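Local coordinates for NLP/P60 family protein (Bacillus cereus ATCC 10987, PDB 3H41), which probably cleaves the gamma-D-glutamyl-L-lysine bond of murein peptides, releasing L-Ala-gamma-D-Glu, as a cysteine peptidase of the NlpC/P60 family, at residues Ala9-Ser14 / Thr62-Gly67; Gln109-Lys114 / Arg147-Ser152. All coordinates share one frame; numbering follows the deposited sequence.

Interaction 1. Residues Ala9-Ser14 / Thr62-Gly67; sequences AFIDVS and TQALLG
Ile-11 turns CG1 opposite its own carbonyl carbon (chi1 -55°), which brings CG1 3.7 Å from Ala-64 CB. Leu-65 O lies beside the fork of this side chain, 3.3 Å from Ile-11 CB and 3.6 Å from both CG1 and CG2. In Leu-66 CG stands trans to the backbone N (chi1 -178°), and the side chain runs past Val-13 O, from CB at 3.2 Å to CD1 at 3.5 Å. Gly-67 N reaches Ile-11 O at 2.9 Å in a nearly straight bond (173°), and Leu-66 N bonds Ser-14 O at 3.0 Å from above that carbonyl's plane. Leu-66 and Gly-67 have the dihedrals of a type II turn, and the positive phi of Gly-67 suits a residue with no CB to press on the preceding carbonyl. In the SH3-like domain this turn leads from strand 60-65 to strand 69-76, which pairs with strand 8-11. Segment 9-14 bends around it as the chain leaves that five-stranded sheet for strand 15-19, the antiparallel partner of strand 60-65. Gly-67 O sits at the edge of the Phe-10 ring, 3.5 Å from CD1, while Leu-66 continues onto Leu-140 and Val-142 of strand 139-143 in the second SH3-like domain.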
# COMPACT_ATOMS: atom_id res chain seq x y z
N ALA A 9 -17.20 0.77 -6.92
CA ALA A 9 -16.38 1.52 -7.83
C ALA A 9 -14.95 1.03 -7.71
O ALA A 9 -14.62 0.25 -6.81
CB ALA A 9 -16.49 3.02 -7.57
N PHE A 10 -14.13 1.48 -8.64
CA PHE A 10 -12.72 1.07 -8.70
C PHE A 10 -11.79 2.28 -8.77
O PHE A 10 -12.06 3.24 -9.47
CB PHE A 10 -12.52 0.17 -9.93
CG PHE A 10 -13.30 -1.13 -9.81
CD1 PHE A 10 -12.78 -2.22 -9.14
CD2 PHE A 10 -14.59 -1.20 -10.28
CE1 PHE A 10 -13.51 -3.40 -8.99
CE2 PHE A 10 -15.32 -2.37 -10.14
CZ PHE A 10 -14.79 -3.46 -9.49
N ILE A 11 -10.65 2.18 -8.11
CA ILE A 11 -9.61 3.22 -8.20
C ILE A 11 -9.09 3.36 -9.63
O ILE A 11 -8.69 2.36 -10.23
CB ILE A 11 -8.44 2.89 -7.24
CG1 ILE A 11 -8.96 2.70 -5.82
CG2 ILE A 11 -7.35 3.97 -7.32
CD1 ILE A 11 -9.69 3.87 -5.21
N ASP A 12 -9.06 4.59 -10.13
CA ASP A 12 -8.76 4.89 -11.53
C ASP A 12 -7.45 5.64 -11.67
O ASP A 12 -7.14 6.13 -12.74
CB ASP A 12 -9.93 5.65 -12.19
CG ASP A 12 -9.83 5.69 -13.73
OD1 ASP A 12 -9.50 4.66 -14.33
OD2 ASP A 12 -10.04 6.77 -14.35
N VAL A 13 -6.65 5.70 -10.58
CA VAL A 13 -5.36 6.37 -10.62
C VAL A 13 -4.34 5.40 -10.06
O VAL A 13 -4.70 4.37 -9.43
CB VAL A 13 -5.37 7.75 -9.83
CG1 VAL A 13 -6.16 8.79 -10.63
CG2 VAL A 13 -5.91 7.60 -8.41
N SER A 14 -3.07 5.68 -10.29
CA SER A 14 -2.03 4.74 -9.83
C SER A 14 -2.17 4.49 -8.33
O SER A 14 -2.18 3.34 -7.87
CB SER A 14 -0.64 5.22 -10.19
OG SER A 14 -0.42 6.51 -9.65
N THR A 62 -5.49 6.38 4.32
CA THR A 62 -4.80 5.30 3.66
C THR A 62 -4.60 5.66 2.19
O THR A 62 -4.94 6.75 1.77
CB THR A 62 -5.55 3.95 3.77
OG1 THR A 62 -4.70 2.87 3.31
CG2 THR A 62 -6.87 3.99 2.99
N GLN A 63 -4.02 4.77 1.43
CA GLN A 63 -4.02 4.92 -0.01
C GLN A 63 -4.49 3.63 -0.62
O GLN A 63 -4.28 2.56 -0.03
CB GLN A 63 -2.62 5.24 -0.53
CG GLN A 63 -2.09 6.67 -0.17
CD GLN A 63 -0.70 6.89 -0.71
OE1 GLN A 63 0.14 5.97 -0.68
NE2 GLN A 63 -0.45 8.09 -1.26
N ALA A 64 -5.14 3.72 -1.79
CA ALA A 64 -5.66 2.55 -2.51
C ALA A 64 -5.09 2.56 -3.90
O ALA A 64 -4.99 3.63 -4.52
CB ALA A 64 -7.18 2.56 -2.54
N LEU A 65 -4.70 1.39 -4.40
CA LEU A 65 -4.06 1.31 -5.72
C LEU A 65 -5.03 1.17 -6.90
O LEU A 65 -6.14 0.64 -6.76
CB LEU A 65 -3.08 0.14 -5.77
CG LEU A 65 -1.98 0.06 -4.70
CD1 LEU A 65 -1.03 -1.15 -4.93
CD2 LEU A 65 -1.22 1.39 -4.63
N LEU A 66 -4.57 1.59 -8.08
CA LEU A 66 -5.24 1.35 -9.35
C LEU A 66 -5.91 -0.01 -9.36
O LEU A 66 -5.28 -1.04 -9.06
CB LEU A 66 -4.24 1.44 -10.50
CG LEU A 66 -4.86 1.26 -11.89
CD1 LEU A 66 -5.57 2.52 -12.29
CD2 LEU A 66 -3.73 0.85 -12.90
N GLY A 67 -7.20 -0.02 -9.70
CA GLY A 67 -7.97 -1.26 -9.76
C GLY A 67 -8.55 -1.80 -8.48
O GLY A 67 -9.38 -2.73 -8.53

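Interaction 2. Residues Gln109-Lys114 / Arg147-Ser152; sequences QEFADK and RLPLLS
The Phe-111 ring meets two residues of segment 147-152 through the same carbon. Leu-148 CD2 comes to the ring edge, near its plane, 4.0 Å from Phe-111 CE1, while Pro-149 CD approaches CE1 obliquely at 3.4 Å. The proline and phenylalanine side chains cross at about a right angle. Phe-111 sends CG trans to its backbone N (chi1 -172°), carrying the ring from the flank of the helix across to the strand. Within the helix two other flat groups meet: Gln-109 NE2 gives a bond of 2.8 Å to Asp-113 OD1, directed within the amide plane but landing above the carboxylate plane, and so ties one turn to the next.

Lys-114 carries the rest of the contact. Its CB lies 4.0 Å from Pro-149 CG, so that the pyrrolidine ring packs against both lysine and phenylalanine. Farther out, the chain bends at its last torsion (chi4 -74°), and NZ comes 3.9 Å from Leu-151 CD2. A water accepts from Lys-114 NZ at 2.7 Å and lies 2.6 Å from Leu-150 O, where it can donate, though other acceptors compete for its protons; the ammonium also forms a salt bridge with Glu-117.

The short helix 109-113 comes shortly after strand 105-106 and lies against the second SH3-like domain. Strand 147-153 runs there between strands 119-122 and 157-161, with a classic beta bulge where Leu-151 and Ser-152 face Arg-159. Leu-161 touches Glu-110 and Lys-114, and Pro-163 covers more of Phe-111.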
# COMPACT_ATOMS: atom_id res chain seq x y z
N GLN A 109 -17.99 -2.34 -16.61
CA GLN A 109 -18.59 -3.66 -16.38
C GLN A 109 -17.65 -4.81 -16.74
O GLN A 109 -17.59 -5.83 -16.02
CB GLN A 109 -19.89 -3.82 -17.18
CG GLN A 109 -20.68 -5.07 -16.77
CD GLN A 109 -21.05 -5.06 -15.29
OE1 GLN A 109 -21.57 -4.07 -14.79
NE2 GLN A 109 -20.74 -6.16 -14.57
N GLU A 110 -16.95 -4.68 -17.86
CA GLU A 110 -15.96 -5.69 -18.27
C GLU A 110 -14.89 -5.88 -17.20
O GLU A 110 -14.58 -7.03 -16.84
CB GLU A 110 -15.28 -5.33 -19.59
CG GLU A 110 -14.27 -6.42 -20.02
CD GLU A 110 -13.52 -6.13 -21.33
OE1 GLU A 110 -13.60 -4.99 -21.84
OE2 GLU A 110 -12.82 -7.04 -21.84
N PHE A 111 -14.30 -4.78 -16.71
CA PHE A 111 -13.35 -4.88 -15.59
C PHE A 111 -14.00 -5.50 -14.35
O PHE A 111 -13.44 -6.40 -13.72
CB PHE A 111 -12.76 -3.51 -15.22
CG PHE A 111 -11.64 -3.58 -14.22
CD1 PHE A 111 -10.31 -3.74 -14.63
CD2 PHE A 111 -11.91 -3.50 -12.86
CE1 PHE A 111 -9.26 -3.81 -13.71
CE2 PHE A 111 -10.86 -3.58 -11.93
CZ PHE A 111 -9.53 -3.71 -12.37
N ALA A 112 -15.16 -4.99 -13.97
CA ALA A 112 -15.90 -5.55 -12.83
C ALA A 112 -16.12 -7.08 -12.99
O ALA A 112 -15.93 -7.85 -12.05
CB ALA A 112 -17.23 -4.83 -12.66
N ASP A 113 -16.48 -7.52 -14.19
CA ASP A 113 -16.68 -8.97 -14.45
C ASP A 113 -15.38 -9.79 -14.39
O ASP A 113 -15.42 -11.01 -14.17
CB ASP A 113 -17.35 -9.18 -15.80
CG ASP A 113 -18.78 -8.71 -15.82
OD1 ASP A 113 -19.41 -8.67 -14.73
OD2 ASP A 113 -19.28 -8.38 -16.91
N LYS A 114 -14.24 -9.14 -14.62
CA LYS A 114 -12.97 -9.85 -14.69
C LYS A 114 -12.18 -9.77 -13.38
O LYS A 114 -11.06 -10.23 -13.32
CB LYS A 114 -12.15 -9.31 -15.86
CG LYS A 114 -12.69 -9.72 -17.25
CD LYS A 114 -11.85 -9.07 -18.37
CE LYS A 114 -11.95 -9.81 -19.70
NZ LYS A 114 -11.19 -11.11 -19.72
N ARG A 147 -2.80 -4.97 -9.07
CA ARG A 147 -3.29 -6.18 -9.71
C ARG A 147 -4.26 -5.80 -10.81
O ARG A 147 -5.21 -5.09 -10.56
CB ARG A 147 -4.01 -7.10 -8.74
CG ARG A 147 -3.19 -7.55 -7.55
CD ARG A 147 -3.56 -6.76 -6.28
NE ARG A 147 -2.73 -7.19 -5.15
CZ ARG A 147 -2.88 -8.34 -4.49
NH1 ARG A 147 -3.88 -9.17 -4.78
NH2 ARG A 147 -2.05 -8.65 -3.52
N LEU A 148 -4.00 -6.27 -12.03
CA LEU A 148 -4.90 -6.05 -13.14
C LEU A 148 -5.17 -7.37 -13.88
O LEU A 148 -4.26 -8.20 -14.04
CB LEU A 148 -4.34 -5.00 -14.09
CG LEU A 148 -4.13 -3.61 -13.49
CD1 LEU A 148 -3.17 -2.81 -14.37
CD2 LEU A 148 -5.43 -2.84 -13.28
N PRO A 149 -6.40 -7.55 -14.36
CA PRO A 149 -6.70 -8.82 -15.04
C PRO A 149 -5.80 -9.08 -16.26
O PRO A 149 -5.56 -8.18 -17.07
CB PRO A 149 -8.15 -8.64 -15.50
CG PRO A 149 -8.73 -7.59 -14.63
CD PRO A 149 -7.59 -6.69 -14.27
N LEU A 150 -5.32 -10.31 -16.39
CA LEU A 150 -4.45 -10.71 -17.47
C LEU A 150 -5.33 -10.97 -18.68
O LEU A 150 -6.30 -11.72 -18.58
CB LEU A 150 -3.71 -11.98 -17.12
CG LEU A 150 -2.80 -12.64 -18.17
CD1 LEU A 150 -1.60 -11.75 -18.51
CD2 LEU A 150 -2.36 -14.02 -17.63
N LEU A 151 -4.98 -10.34 -19.81
CA LEU A 151 -5.66 -10.64 -21.06
C LEU A 151 -4.89 -11.61 -21.97
O LEU A 151 -5.49 -12.46 -22.62
CB LEU A 151 -5.98 -9.37 -21.80
CG LEU A 151 -6.84 -8.34 -21.06
CD1 LEU A 151 -6.83 -7.03 -21.83
CD2 LEU A 151 -8.25 -8.85 -20.83
N SER A 152 -3.57 -11.45 -22.04
CA SER A 152 -2.72 -12.25 -22.92
C SER A 152 -1.26 -12.01 -22.55
O SER A 152 -0.94 -11.11 -21.80
CB SER A 152 -2.98 -11.97 -24.42
OG SER A 152 -2.65 -10.65 -24.81
O HOH W 1 -8.88 -11.41 -18.31

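Interactions 1 and 2 lie on the same side of the chain's centre and touch each other. Phe-10 and Phe-111 pack edge-to-face, and Leu-66 CD2 meets Leu-148 CD1, making one apolar seam between the two SH3-like domains. Interaction 1 is the deeper, about 10 Å from the chain centre against 20 Å for interaction 2, and is held by backbone hydrogen bonds within the first domain. Interaction 2 has no direct hydrogen bond across it: a helix rests on a strand of the second domain through apolar contacts, with a water and a lysine toward its partly exposed end. The two share no strand or helix.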